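Local coordinates for protein putative endo-1,4-beta-xylanase (Bacteroides thetaiotaomicron VPI-5482, PDB 5MSX) that probably hydrolyses O-glycosidic bonds, such as arabinofuranosyl linkages of plant pectin, as a calcium-containing glycoside hydrolase of family 43, at residues C[157-160]-C[164-167]; C[166-171]-C[189-194]; C[172-177]-C[233-238]. One frame throughout, in Å; residues are numbered along the deposited sequence.

Contact 1. Residues C[157-160]-C[164-167]. With EDO (1,2-ethanediol), chain X.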
ATOM      1  N   ILE C 157       5.119 -12.247 -10.461  1.00 18.11           N
ATOM      2  CA  ILE C 157       5.057 -11.663  -9.109  1.00 19.23           C
ATOM      3  C   ILE C 157       4.714 -12.712  -8.053  1.00 19.23           C
ATOM      4  O   ILE C 157       3.865 -13.578  -8.287  1.00 19.59           O
ATOM      5  CB  ILE C 157       4.037 -10.515  -9.080  1.00 20.83           C
ATOM      6  CG1 ILE C 157       4.322  -9.507 -10.207  1.00 22.46           C
ATOM      7  CG2 ILE C 157       4.021  -9.775  -7.741  1.00 21.52           C
ATOM      8  CD1 ILE C 157       5.602  -8.699 -10.076  1.00 23.78           C
ATOM      9  N   PHE C 158       5.402 -12.666  -6.915  1.00 18.91           N
ATOM     10  CA  PHE C 158       5.045 -13.487  -5.763  1.00 18.64           C
ATOM     11  C   PHE C 158       4.926 -12.631  -4.486  1.00 19.53           C
ATOM     12  O   PHE C 158       5.811 -11.813  -4.205  1.00 18.57           O
ATOM     13  CB  PHE C 158       6.079 -14.566  -5.540  1.00 18.03           C
ATOM     14  CG  PHE C 158       5.804 -15.420  -4.329  1.00 17.68           C
ATOM     15  CD1 PHE C 158       4.707 -16.297  -4.313  1.00 16.28           C
ATOM     16  CD2 PHE C 158       6.622 -15.343  -3.197  1.00 17.45           C
ATOM     17  CE1 PHE C 158       4.458 -17.090  -3.199  1.00 16.57           C
ATOM     18  CE2 PHE C 158       6.367 -16.128  -2.068  1.00 16.62           C
ATOM     19  CZ  PHE C 158       5.282 -16.999  -2.071  1.00 16.54           C
ATOM     20  N   VAL C 159       3.860 -12.824  -3.705  1.00 20.19           N
ATOM     21  CA  VAL C 159       3.754 -12.161  -2.358  1.00 20.12           C
ATOM     22  C   VAL C 159       3.769 -13.250  -1.292  1.00 20.20           C
ATOM     23  O   VAL C 159       2.903 -14.116  -1.289  1.00 19.68           O
ATOM     24  CB  VAL C 159       2.480 -11.303  -2.217  1.00 20.46           C
ATOM     25  CG1 VAL C 159       2.477 -10.531  -0.897  1.00 19.94           C
ATOM     26  CG2 VAL C 159       2.353 -10.335  -3.395  1.00 19.98           C
ATOM     27  N   ASP C 160       4.753 -13.226  -0.402  1.00 19.35           N
ATOM     28  CA  ASP C 160       4.900 -14.303   0.575  1.00 21.25           C
ATOM     29  C   ASP C 160       3.917 -14.071   1.750  1.00 23.19           C
ATOM     30  O   ASP C 160       3.263 -13.006   1.834  1.00 23.87           O
ATOM     31  CB  ASP C 160       6.376 -14.411   1.034  1.00 20.97           C
ATOM     32  CG  ASP C 160       6.784 -15.811   1.467  1.00 20.65           C
ATOM     33  OD1 ASP C 160       5.927 -16.723   1.601  1.00 19.52           O
ATOM     34  OD2 ASP C 160       8.012 -16.009   1.664  1.00 22.01           O
ATOM     35  N   GLN C 164       6.042  -9.895   2.084  1.00 22.50           N
ATOM     36  CA  GLN C 164       7.160  -9.511   1.246  1.00 22.25           C
ATOM     37  C   GLN C 164       6.834  -9.905  -0.206  1.00 20.77           C
ATOM     38  O   GLN C 164       6.538 -11.066  -0.494  1.00 19.19           O
ATOM     39  CB  GLN C 164       8.454 -10.195   1.687  1.00 22.20           C
ATOM     40  CG  GLN C 164       9.638  -9.859   0.799  1.00 22.98           C
ATOM     41  CD  GLN C 164      10.008  -8.404   0.893  1.00 24.16           C
ATOM     42  OE1 GLN C 164      10.366  -7.947   1.967  1.00 27.01           O
ATOM     43  NE2 GLN C 164       9.886  -7.658  -0.212  1.00 25.57           N
ATOM     44  N   ALA C 165       6.877  -8.921  -1.086  1.00 20.15           N
ATOM     45  CA  ALA C 165       6.668  -9.133  -2.513  1.00 20.28           C
ATOM     46  C   ALA C 165       8.008  -9.299  -3.247  1.00 20.75           C
ATOM     47  O   ALA C 165       9.026  -8.746  -2.832  1.00 19.71           O
ATOM     48  CB  ALA C 165       5.845  -8.001  -3.104  1.00 20.31           C
ATOM     49  N   TYR C 166       7.974 -10.074  -4.343  1.00 20.83           N
ATOM     50  CA  TYR C 166       9.124 -10.398  -5.192  1.00 19.69           C
ATOM     51  C   TYR C 166       8.721 -10.334  -6.654  1.00 18.75           C
ATOM     52  O   TYR C 166       7.592 -10.684  -7.019  1.00 19.15           O
ATOM     53  CB  TYR C 166       9.665 -11.817  -4.923  1.00 19.22           C
ATOM     54  CG  TYR C 166      10.113 -12.090  -3.519  1.00 19.11           C
ATOM     55  CD1 TYR C 166       9.213 -12.481  -2.550  1.00 20.03           C
ATOM     56  CD2 TYR C 166      11.446 -11.971  -3.164  1.00 20.47           C
ATOM     57  CE1 TYR C 166       9.625 -12.709  -1.239  1.00 21.09           C
ATOM     58  CE2 TYR C 166      11.876 -12.211  -1.875  1.00 20.80           C
ATOM     59  CZ  TYR C 166      10.962 -12.573  -0.909  1.00 21.86           C
ATOM     60  OH  TYR C 166      11.402 -12.834   0.361  1.00 21.70           O
ATOM     61  N   VAL C 167       9.654  -9.897  -7.490  1.00 18.47           N
ATOM     62  CA  VAL C 167       9.483  -9.929  -8.933  1.00 17.92           C
ATOM     63  C   VAL C 167      10.533 -10.887  -9.512  1.00 17.69           C
ATOM     64  O   VAL C 167      11.707 -10.785  -9.198  1.00 17.95           O
ATOM     65  CB  VAL C 167       9.500  -8.519  -9.579  1.00 19.48           C
ATOM     66  CG1 VAL C 167      10.790  -7.736  -9.291  1.00 19.25           C
ATOM     67  CG2 VAL C 167       9.216  -8.645 -11.074  1.00 20.55           C
TER
HETATM   68  C1  EDO X 506       1.615 -18.068  -0.622  1.00 48.30           C
HETATM   69  O1  EDO X 506       1.203 -18.715  -1.834  1.00 49.21           O
HETATM   70  C2  EDO X 506       0.976 -16.690  -0.597  1.00 49.60           C
HETATM   71  O2  EDO X 506       1.514 -15.909   0.475  1.00 48.57           O
HETATM   72  O   HOH W   1       9.660 -14.025   1.978  1.00 30.05           O

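Contact 2. Residues C[166-171]-C[189-194]. With EDO (1,2-ethanediol), chain Z.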
ATOM      1  N   TYR C 166       7.974 -10.074  -4.343  1.00 20.83           N
ATOM      2  CA  TYR C 166       9.124 -10.398  -5.192  1.00 19.69           C
ATOM      3  C   TYR C 166       8.721 -10.334  -6.654  1.00 18.75           C
ATOM      4  O   TYR C 166       7.592 -10.684  -7.019  1.00 19.15           O
ATOM      5  CB  TYR C 166       9.665 -11.817  -4.923  1.00 19.22           C
ATOM      6  CG  TYR C 166      10.113 -12.090  -3.519  1.00 19.11           C
ATOM      7  CD1 TYR C 166       9.213 -12.481  -2.550  1.00 20.03           C
ATOM      8  CD2 TYR C 166      11.446 -11.971  -3.164  1.00 20.47           C
ATOM      9  CE1 TYR C 166       9.625 -12.709  -1.239  1.00 21.09           C
ATOM     10  CE2 TYR C 166      11.876 -12.211  -1.875  1.00 20.80           C
ATOM     11  CZ  TYR C 166      10.962 -12.573  -0.909  1.00 21.86           C
ATOM     12  OH  TYR C 166      11.402 -12.834   0.361  1.00 21.70           O
ATOM     13  N   VAL C 167       9.654  -9.897  -7.490  1.00 18.47           N
ATOM     14  CA  VAL C 167       9.483  -9.929  -8.933  1.00 17.92           C
ATOM     15  C   VAL C 167      10.533 -10.887  -9.512  1.00 17.69           C
ATOM     16  O   VAL C 167      11.707 -10.785  -9.198  1.00 17.95           O
ATOM     17  CB  VAL C 167       9.500  -8.519  -9.579  1.00 19.48           C
ATOM     18  CG1 VAL C 167      10.790  -7.736  -9.291  1.00 19.25           C
ATOM     19  CG2 VAL C 167       9.216  -8.645 -11.074  1.00 20.55           C
ATOM     20  N   PHE C 168      10.063 -11.862 -10.285  1.00 16.83           N
ATOM     21  CA  PHE C 168      10.885 -12.800 -11.038  1.00 16.03           C
ATOM     22  C   PHE C 168      10.817 -12.434 -12.521  1.00 15.39           C
ATOM     23  O   PHE C 168       9.765 -12.102 -13.013  1.00 14.56           O
ATOM     24  CB  PHE C 168      10.317 -14.218 -10.883  1.00 16.19           C
ATOM     25  CG  PHE C 168      10.473 -14.798  -9.518  1.00 15.46           C
ATOM     26  CD1 PHE C 168       9.507 -14.584  -8.547  1.00 15.06           C
ATOM     27  CD2 PHE C 168      11.584 -15.569  -9.202  1.00 15.25           C
ATOM     28  CE1 PHE C 168       9.645 -15.126  -7.278  1.00 14.68           C
ATOM     29  CE2 PHE C 168      11.737 -16.124  -7.922  1.00 14.44           C
ATOM     30  CZ  PHE C 168      10.760 -15.902  -6.971  1.00 14.78           C
ATOM     31  N   TRP C 169      11.924 -12.478 -13.234  1.00 15.26           N
ATOM     32  CA  TRP C 169      11.861 -12.217 -14.669  1.00 16.37           C
ATOM     33  C   TRP C 169      12.832 -13.093 -15.448  1.00 15.59           C
ATOM     34  O   TRP C 169      13.453 -13.952 -14.872  1.00 16.12           O
ATOM     35  CB  TRP C 169      11.946 -10.697 -14.998  1.00 17.49           C
ATOM     36  CG  TRP C 169      13.241  -9.979 -14.766  1.00 19.09           C
ATOM     37  CD1 TRP C 169      14.194  -9.648 -15.729  1.00 21.19           C
ATOM     38  CD2 TRP C 169      13.710  -9.410 -13.527  1.00 20.05           C
ATOM     39  NE1 TRP C 169      15.226  -8.937 -15.140  1.00 22.66           N
ATOM     40  CE2 TRP C 169      14.954  -8.771 -13.799  1.00 21.41           C
ATOM     41  CE3 TRP C 169      13.226  -9.412 -12.214  1.00 20.28           C
ATOM     42  CZ2 TRP C 169      15.714  -8.142 -12.797  1.00 21.12           C
ATOM     43  CZ3 TRP C 169      13.979  -8.780 -11.214  1.00 21.29           C
ATOM     44  CH2 TRP C 169      15.215  -8.147 -11.519  1.00 22.27           C
ATOM     45  N   GLY C 170      12.889 -12.931 -16.762  1.00 16.44           N
ATOM     46  CA  GLY C 170      13.669 -13.842 -17.610  1.00 16.18           C
ATOM     47  C   GLY C 170      15.145 -13.848 -17.283  1.00 17.12           C
ATOM     48  O   GLY C 170      15.664 -12.925 -16.615  1.00 17.22           O
ATOM     49  N   ARG C 171      15.795 -14.933 -17.697  1.00 16.75           N
ATOM     50  CA  ARG C 171      17.210 -15.226 -17.425  1.00 17.52           C
ATOM     51  C   ARG C 171      17.519 -15.404 -15.937  1.00 18.73           C
ATOM     52  O   ARG C 171      18.631 -15.117 -15.443  1.00 18.31           O
ATOM     53  CB  ARG C 171      18.127 -14.212 -18.129  1.00 17.69           C
ATOM     54  CG  ARG C 171      17.759 -13.999 -19.599  1.00 17.26           C
ATOM     55  CD  ARG C 171      18.936 -13.407 -20.395  1.00 17.91           C
ATOM     56  NE  ARG C 171      20.012 -14.406 -20.592  1.00 18.15           N
ATOM     57  CZ  ARG C 171      21.136 -14.174 -21.288  1.00 19.63           C
ATOM     58  NH1 ARG C 171      21.365 -12.968 -21.839  1.00 19.66           N
ATOM     59  NH2 ARG C 171      22.043 -15.141 -21.436  1.00 20.32           N
ATOM     60  N   GLN C 189      19.285 -10.945  -7.665  1.00 27.08           N
ATOM     61  CA  GLN C 189      19.993 -12.219  -7.642  1.00 28.54           C
ATOM     62  C   GLN C 189      19.717 -13.015  -8.911  1.00 26.83           C
ATOM     63  O   GLN C 189      18.687 -12.833  -9.574  1.00 25.53           O
ATOM     64  CB  GLN C 189      19.603 -13.090  -6.444  1.00 34.26           C
ATOM     65  CG  GLN C 189      19.772 -12.448  -5.056  1.00 42.55           C
ATOM     66  CD  GLN C 189      21.185 -12.415  -4.505  1.00 47.16           C
ATOM     67  OE1 GLN C 189      22.163 -12.616  -5.224  1.00 54.94           O
ATOM     68  NE2 GLN C 189      21.295 -12.149  -3.208  1.00 50.11           N
ATOM     69  N   VAL C 190      20.641 -13.916  -9.229  1.00 25.26           N
ATOM     70  CA  VAL C 190      20.461 -14.854 -10.334  1.00 24.21           C
ATOM     71  C   VAL C 190      20.293 -16.224  -9.717  1.00 22.32           C
ATOM     72  O   VAL C 190      21.149 -16.667  -8.977  1.00 22.57           O
ATOM     73  CB  VAL C 190      21.646 -14.799 -11.328  1.00 24.66           C
ATOM     74  CG1 VAL C 190      21.499 -15.864 -12.406  1.00 24.41           C
ATOM     75  CG2 VAL C 190      21.727 -13.411 -11.963  1.00 24.66           C
ATOM     76  N   ILE C 191      19.153 -16.867  -9.981  1.00 22.27           N
ATOM     77  CA  ILE C 191      18.860 -18.176  -9.411  1.00 21.03           C
ATOM     78  C   ILE C 191      19.749 -19.200 -10.078  1.00 22.40           C
ATOM     79  O   ILE C 191      19.897 -19.205 -11.315  1.00 22.97           O
ATOM     80  CB  ILE C 191      17.385 -18.580  -9.609  1.00 20.23           C
ATOM     81  CG1 ILE C 191      16.485 -17.689  -8.749  1.00 21.47           C
ATOM     82  CG2 ILE C 191      17.155 -20.048  -9.245  1.00 19.51           C
ATOM     83  CD1 ILE C 191      15.134 -17.441  -9.379  1.00 23.28           C
ATOM     84  N   SER C 192      20.307 -20.072  -9.256  1.00 21.90           N
ATOM     85  CA  SER C 192      21.136 -21.173  -9.713  1.00 24.27           C
ATOM     86  C   SER C 192      20.273 -22.398 -10.116  1.00 23.94           C
ATOM     87  O   SER C 192      19.418 -22.836  -9.349  1.00 23.51           O
ATOM     88  CB  SER C 192      22.094 -21.570  -8.595  1.00 24.38           C
ATOM     89  OG  SER C 192      22.835 -22.693  -8.994  1.00 29.29           O
ATOM     90  N   THR C 193      20.498 -22.927 -11.321  1.00 23.07           N
ATOM     91  CA  THR C 193      19.784 -24.108 -11.809  1.00 24.38           C
ATOM     92  C   THR C 193      20.771 -25.084 -12.490  1.00 24.94           C
ATOM     93  O   THR C 193      21.792 -24.649 -13.009  1.00 22.81           O
ATOM     94  CB  THR C 193      18.682 -23.705 -12.831  1.00 24.02           C
ATOM     95  OG1 THR C 193      19.284 -23.150 -14.002  1.00 24.13           O
ATOM     96  CG2 THR C 193      17.663 -22.683 -12.245  1.00 21.66           C
ATOM     97  N   PRO C 194      20.459 -26.391 -12.518  1.00 25.23           N
ATOM     98  CA  PRO C 194      21.391 -27.311 -13.177  1.00 26.67           C
ATOM     99  C   PRO C 194      21.370 -27.262 -14.709  1.00 29.32           C
ATOM    100  O   PRO C 194      22.329 -27.690 -15.342  1.00 28.73           O
ATOM    101  CB  PRO C 194      20.934 -28.690 -12.672  1.00 26.09           C
ATOM    102  CG  PRO C 194      19.521 -28.502 -12.333  1.00 25.02           C
ATOM    103  CD  PRO C 194      19.434 -27.122 -11.762  1.00 25.35           C
TER
HETATM  104  C1  EDO Z 508      22.142 -26.021  -8.052  1.00 44.07           C
HETATM  105  O1  EDO Z 508      22.028 -25.850  -9.472  1.00 44.66           O
HETATM  106  C2  EDO Z 508      20.752 -26.092  -7.428  1.00 43.95           C
HETATM  107  O2  EDO Z 508      20.084 -24.823  -7.542  1.00 41.57           O

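Contact 3. Residues C[172-177]-C[233-238]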
ATOM      1  N   ARG C 172      16.536 -15.972 -15.247  1.00 18.37           N
ATOM      2  CA  ARG C 172      16.684 -16.424 -13.877  1.00 18.21           C
ATOM      3  C   ARG C 172      16.868 -15.283 -12.849  1.00 18.59           C
ATOM      4  O   ARG C 172      17.432 -15.482 -11.779  1.00 19.16           O
ATOM      5  CB  ARG C 172      17.787 -17.488 -13.771  1.00 18.34           C
ATOM      6  CG  ARG C 172      17.679 -18.664 -14.753  1.00 17.42           C
ATOM      7  CD  ARG C 172      18.897 -19.567 -14.600  1.00 17.91           C
ATOM      8  NE  ARG C 172      18.839 -20.770 -15.424  1.00 18.41           N
ATOM      9  CZ  ARG C 172      18.992 -20.801 -16.754  1.00 19.48           C
ATOM     10  NH1 ARG C 172      19.200 -19.687 -17.464  1.00 19.51           N
ATOM     11  NH2 ARG C 172      18.903 -21.976 -17.400  1.00 20.00           N
ATOM     12  N   HIS C 173      16.329 -14.118 -13.166  1.00 18.51           N
ATOM     13  CA  HIS C 173      16.451 -12.960 -12.296  1.00 19.07           C
ATOM     14  C   HIS C 173      15.350 -12.917 -11.250  1.00 17.96           C
ATOM     15  O   HIS C 173      14.200 -13.262 -11.538  1.00 17.01           O
ATOM     16  CB  HIS C 173      16.444 -11.671 -13.106  1.00 19.33           C
ATOM     17  CG  HIS C 173      17.723 -11.432 -13.853  1.00 22.04           C
ATOM     18  ND1 HIS C 173      17.830 -11.579 -15.221  1.00 22.75           N
ATOM     19  CD2 HIS C 173      18.954 -11.078 -13.419  1.00 24.20           C
ATOM     20  CE1 HIS C 173      19.068 -11.301 -15.600  1.00 23.66           C
ATOM     21  NE2 HIS C 173      19.773 -11.004 -14.526  1.00 24.55           N
ATOM     22  N   VAL C 174      15.719 -12.454 -10.057  1.00 17.33           N
ATOM     23  CA  VAL C 174      14.762 -12.196  -8.975  1.00 18.25           C
ATOM     24  C   VAL C 174      15.255 -11.062  -8.034  1.00 18.18           C
ATOM     25  O   VAL C 174      16.448 -10.946  -7.736  1.00 17.11           O
ATOM     26  CB  VAL C 174      14.475 -13.472  -8.159  1.00 18.02           C
ATOM     27  CG1 VAL C 174      15.713 -13.973  -7.440  1.00 18.71           C
ATOM     28  CG2 VAL C 174      13.339 -13.250  -7.172  1.00 19.10           C
ATOM     29  N   ALA C 175      14.311 -10.244  -7.608  1.00 18.47           N
ATOM     30  CA  ALA C 175      14.565  -9.163  -6.662  1.00 19.60           C
ATOM     31  C   ALA C 175      13.315  -8.926  -5.814  1.00 18.69           C
ATOM     32  O   ALA C 175      12.191  -9.168  -6.284  1.00 18.73           O
ATOM     33  CB  ALA C 175      14.915  -7.896  -7.421  1.00 20.21           C
ATOM     34  N   LYS C 176      13.494  -8.417  -4.593  1.00 18.56           N
ATOM     35  CA  LYS C 176      12.351  -7.950  -3.801  1.00 19.59           C
ATOM     36  C   LYS C 176      11.654  -6.774  -4.477  1.00 21.14           C
ATOM     37  O   LYS C 176      12.265  -6.029  -5.242  1.00 20.14           O
ATOM     38  CB  LYS C 176      12.759  -7.555  -2.385  1.00 19.90           C
ATOM     39  CG  LYS C 176      13.219  -8.740  -1.556  1.00 21.69           C
ATOM     40  CD  LYS C 176      13.533  -8.332  -0.125  1.00 23.28           C
ATOM     41  CE  LYS C 176      13.805  -9.566   0.692  1.00 25.65           C
ATOM     42  NZ  LYS C 176      14.415  -9.183   1.986  1.00 28.30           N
ATOM     43  N   LEU C 177      10.371  -6.633  -4.177  1.00 21.88           N
ATOM     44  CA  LEU C 177       9.545  -5.552  -4.652  1.00 25.30           C
ATOM     45  C   LEU C 177       9.047  -4.804  -3.416  1.00 29.97           C
ATOM     46  O   LEU C 177       8.638  -5.420  -2.421  1.00 30.98           O
ATOM     47  CB  LEU C 177       8.387  -6.147  -5.437  1.00 25.19           C
ATOM     48  CG  LEU C 177       7.547  -5.329  -6.399  1.00 26.59           C
ATOM     49  CD1 LEU C 177       8.411  -4.664  -7.491  1.00 26.30           C
ATOM     50  CD2 LEU C 177       6.458  -6.220  -7.019  1.00 24.68           C
ATOM     51  N   SER C 233      13.645 -19.802   1.140  1.00 26.00           N
ATOM     52  CA  SER C 233      13.039 -18.525   0.760  1.00 24.58           C
ATOM     53  C   SER C 233      12.802 -18.473  -0.746  1.00 22.26           C
ATOM     54  O   SER C 233      13.352 -19.294  -1.487  1.00 21.12           O
ATOM     55  CB  SER C 233      13.950 -17.347   1.192  1.00 24.88           C
ATOM     56  OG  SER C 233      15.023 -17.161   0.283  1.00 25.42           O
ATOM     57  N   PRO C 234      12.006 -17.487  -1.212  1.00 21.17           N
ATOM     58  CA  PRO C 234      11.861 -17.251  -2.673  1.00 20.51           C
ATOM     59  C   PRO C 234      13.168 -16.886  -3.396  1.00 21.95           C
ATOM     60  O   PRO C 234      13.238 -17.025  -4.603  1.00 24.84           O
ATOM     61  CB  PRO C 234      10.858 -16.102  -2.751  1.00 19.60           C
ATOM     62  CG  PRO C 234      10.131 -16.135  -1.442  1.00 20.64           C
ATOM     63  CD  PRO C 234      11.139 -16.602  -0.424  1.00 20.38           C
ATOM     64  N   MET C 235      14.201 -16.434  -2.682  1.00 23.93           N
ATOM     65  CA  MET C 235      15.499 -16.208  -3.298  1.00 25.45           C
ATOM     66  C   MET C 235      16.478 -17.325  -2.986  1.00 26.25           C
ATOM     67  O   MET C 235      17.655 -17.151  -3.159  1.00 29.45           O
ATOM     68  CB  MET C 235      16.035 -14.818  -2.914  1.00 27.51           C
ATOM     69  CG  MET C 235      15.153 -13.740  -3.489  1.00 29.33           C
ATOM     70  SD  MET C 235      15.489 -12.060  -2.951  1.00 33.91           S
ATOM     71  CE  MET C 235      17.008 -11.732  -3.805  1.00 37.84           C
ATOM     72  N   GLY C 236      15.999 -18.480  -2.537  1.00 26.34           N
ATOM     73  CA  GLY C 236      16.850 -19.654  -2.366  1.00 27.40           C
ATOM     74  C   GLY C 236      17.382 -19.833  -0.959  1.00 27.62           C
ATOM     75  O   GLY C 236      16.908 -19.162  -0.045  1.00 27.87           O
ATOM     76  N   PRO C 237      18.331 -20.742  -0.756  1.00 28.18           N
ATOM     77  CA  PRO C 237      18.929 -21.597  -1.811  1.00 30.15           C
ATOM     78  C   PRO C 237      17.973 -22.671  -2.368  1.00 29.11           C
ATOM     79  O   PRO C 237      17.056 -23.103  -1.683  1.00 28.08           O
ATOM     80  CB  PRO C 237      20.123 -22.259  -1.092  1.00 29.93           C
ATOM     81  CG  PRO C 237      19.810 -22.117   0.361  1.00 30.41           C
ATOM     82  CD  PRO C 237      19.123 -20.794   0.480  1.00 29.43           C
ATOM     83  N   PHE C 238      18.202 -23.063  -3.615  1.00 28.26           N
ATOM     84  CA  PHE C 238      17.327 -23.991  -4.322  1.00 26.48           C
ATOM     85  C   PHE C 238      17.994 -25.348  -4.479  1.00 26.90           C
ATOM     86  O   PHE C 238      19.196 -25.440  -4.422  1.00 28.35           O
ATOM     87  CB  PHE C 238      16.942 -23.391  -5.669  1.00 25.78           C
ATOM     88  CG  PHE C 238      15.986 -22.245  -5.562  1.00 24.72           C
ATOM     89  CD1 PHE C 238      14.634 -22.477  -5.404  1.00 24.30           C
ATOM     90  CD2 PHE C 238      16.439 -20.925  -5.601  1.00 26.02           C
ATOM     91  CE1 PHE C 238      13.741 -21.420  -5.285  1.00 25.81           C
ATOM     92  CE2 PHE C 238      15.558 -19.869  -5.478  1.00 24.14           C
ATOM     93  CZ  PHE C 238      14.201 -20.115  -5.325  1.00 25.81           C
TER

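Contact 1. Residues C[157-160]-C[164-167]
Carboxylate oxygen OD2 of Asp160 takes a hydrogen bond of 2.6 Å from water 1, which in turn bonds to Tyr166 OH at 2.7 Å and so ties the two side chains together. Tyr211 OH is a second partner of OD2, while OD1 forms a salt bridge with Lys206, so this buried acid has partners for both oxygens. The water sits in the plane of the Tyr166 ring, at its edge. The backbone of Asp160 is held as well: its N reaches Gln164 O at 2.8 Å in an almost straight bond (177°). Next along the strands comes the hydrogen-bonded pair Phe158 and Tyr166, with Phe158 N to Tyr166 O at 3.0 Å and Tyr166 N to Phe158 O at 2.8 Å. This is an antiparallel beta hairpin, the first two strands of a four-stranded sheet of the kind that forms one blade of the family 43 beta-propeller. On one face the two aromatic side chains run alongside each other in the same direction, Phe158 CD2 meeting Tyr166 CD1 at 3.9 Å, and Phe204 packs edge-to-face with Phe158. Replacing Phe158 by an alanine would remove the ring, and is likely to leave the CD1 edge of Tyr166 without its apolar neighbour and a gap beside Phe204. On the other face a bend at chi2 (-68°) brings Ile157 CD1 to within 3.7 Å of Val167 CG2. Beyond them the small methyl of Ala165 leaves room for Val159, whose CA lies only 4.2 Å from Ala165 CA.

Contact 2. Residues C[166-171]-C[189-194]
Ile191 and Phe168 carry this contact, with Arg171 adding a looser fringe. The CD1 methyl of Ile191 comes up to the rim of the Phe168 ring and lies in its plane, 3.9 Å from CE2 and 4.0 Å from CD2, so it meets the edge of the phenyl group and not a face. The two side chains cross at about a right angle. Phe168 is set for this by its first torsion, which places CG anti to the carbonyl carbon (chi1 -69°) and carries the ring edge to Ile191. Both residues are buried, and a flat aromatic beside a beta-branched aliphatic chain fills such a place without any polar atom to satisfy. Arg171 contributes backbone rather than side chain: its O lies 4.2 Å from Val190 CG1, a loose approach at the exposed margin, while the guanidinium end leads away from Val190. This is side-chain packing across one antiparallel sheet, consistent with a blade of the family 43 beta-propeller. Ile191 lies in the loop just after strand 187-190, which is not a neighbour of strand 165-169; strand 173-177 runs between them, with Val174 touching Phe168, while Phe204 stacks on the Phe168 ring and Tyr213 of strand 210-217 packs against Ile191.

Contact 3. Residues C[172-177]-C[233-238]
Met235 packs its CG against the forked end of Val174, 4.0 Å from CG1 and 4.1 Å from CG2, and this is the firm part of the contact. The two side chains meet obliquely. In Val174 the CG1 methyl stands between the backbone N and the carbonyl carbon (chi1 64°), with CG2 anti to N, an orientation that presents both methyls to the methionine. A beta-branched residue suits a strand, and here its short fork also fits between Phe168 and Met235, both of which it touches. Beyond CG the methionine chain bends at chi3 (72°), bringing its CE methyl to 4.0 Å from Val174 O; an unbranched, pliable thioether can follow the strand in this way.

The contact joins two successive four-stranded antiparallel sheets, arranged as adjoining blades of the beta-propeller expected for family 43: strand 173-177 is the third strand of one, and 233-238 belongs to the loop before the last strand of the next. That loop is shaped by a type I turn from Ser233 to Gly236, closed by Gly236 N to Ser233 O at 3.0 Å. Ser233 OG adds a bond to Gly236 O at 2.8 Å, in the carbonyl plane and on a lone pair, and accepts a weak one from Met235 N. At the backbone angles of Gly236 any side chain would collide with the preceding carbonyl oxygen.

Toward solvent the packing thins. Lys176 approaches with its aliphatic part alone, CG standing 4.3 Å from Met235 SD, and its chain then runs nearly fully extended. A lysine fits such a margin, since its methylenes can lie beside Met235 and Tyr166 while the charged end extends beyond the apolar contact, in keeping with a partly exposed residue.

All three contacts involve the four-stranded sheet from 156 to 190. Contact 1 is the most buried and the only one built on backbone hydrogen bonds between its two segments, since it pairs adjacent strands and adds a water bridge at its end. Contacts 2 and 3 rely on apolar side chains and lie partly at the surface. Contact 2 spans two strands of the sheet that are not neighbours, whereas contact 3 leaves the sheet for a loop of the following one. Contacts 1 and 2 overlap at Tyr166 and Val167, which touch the partner segment only in contact 1; Phe158 of contact 1 packs on Phe168 of contact 2, and Pro234 of contact 3 packs on Tyr166.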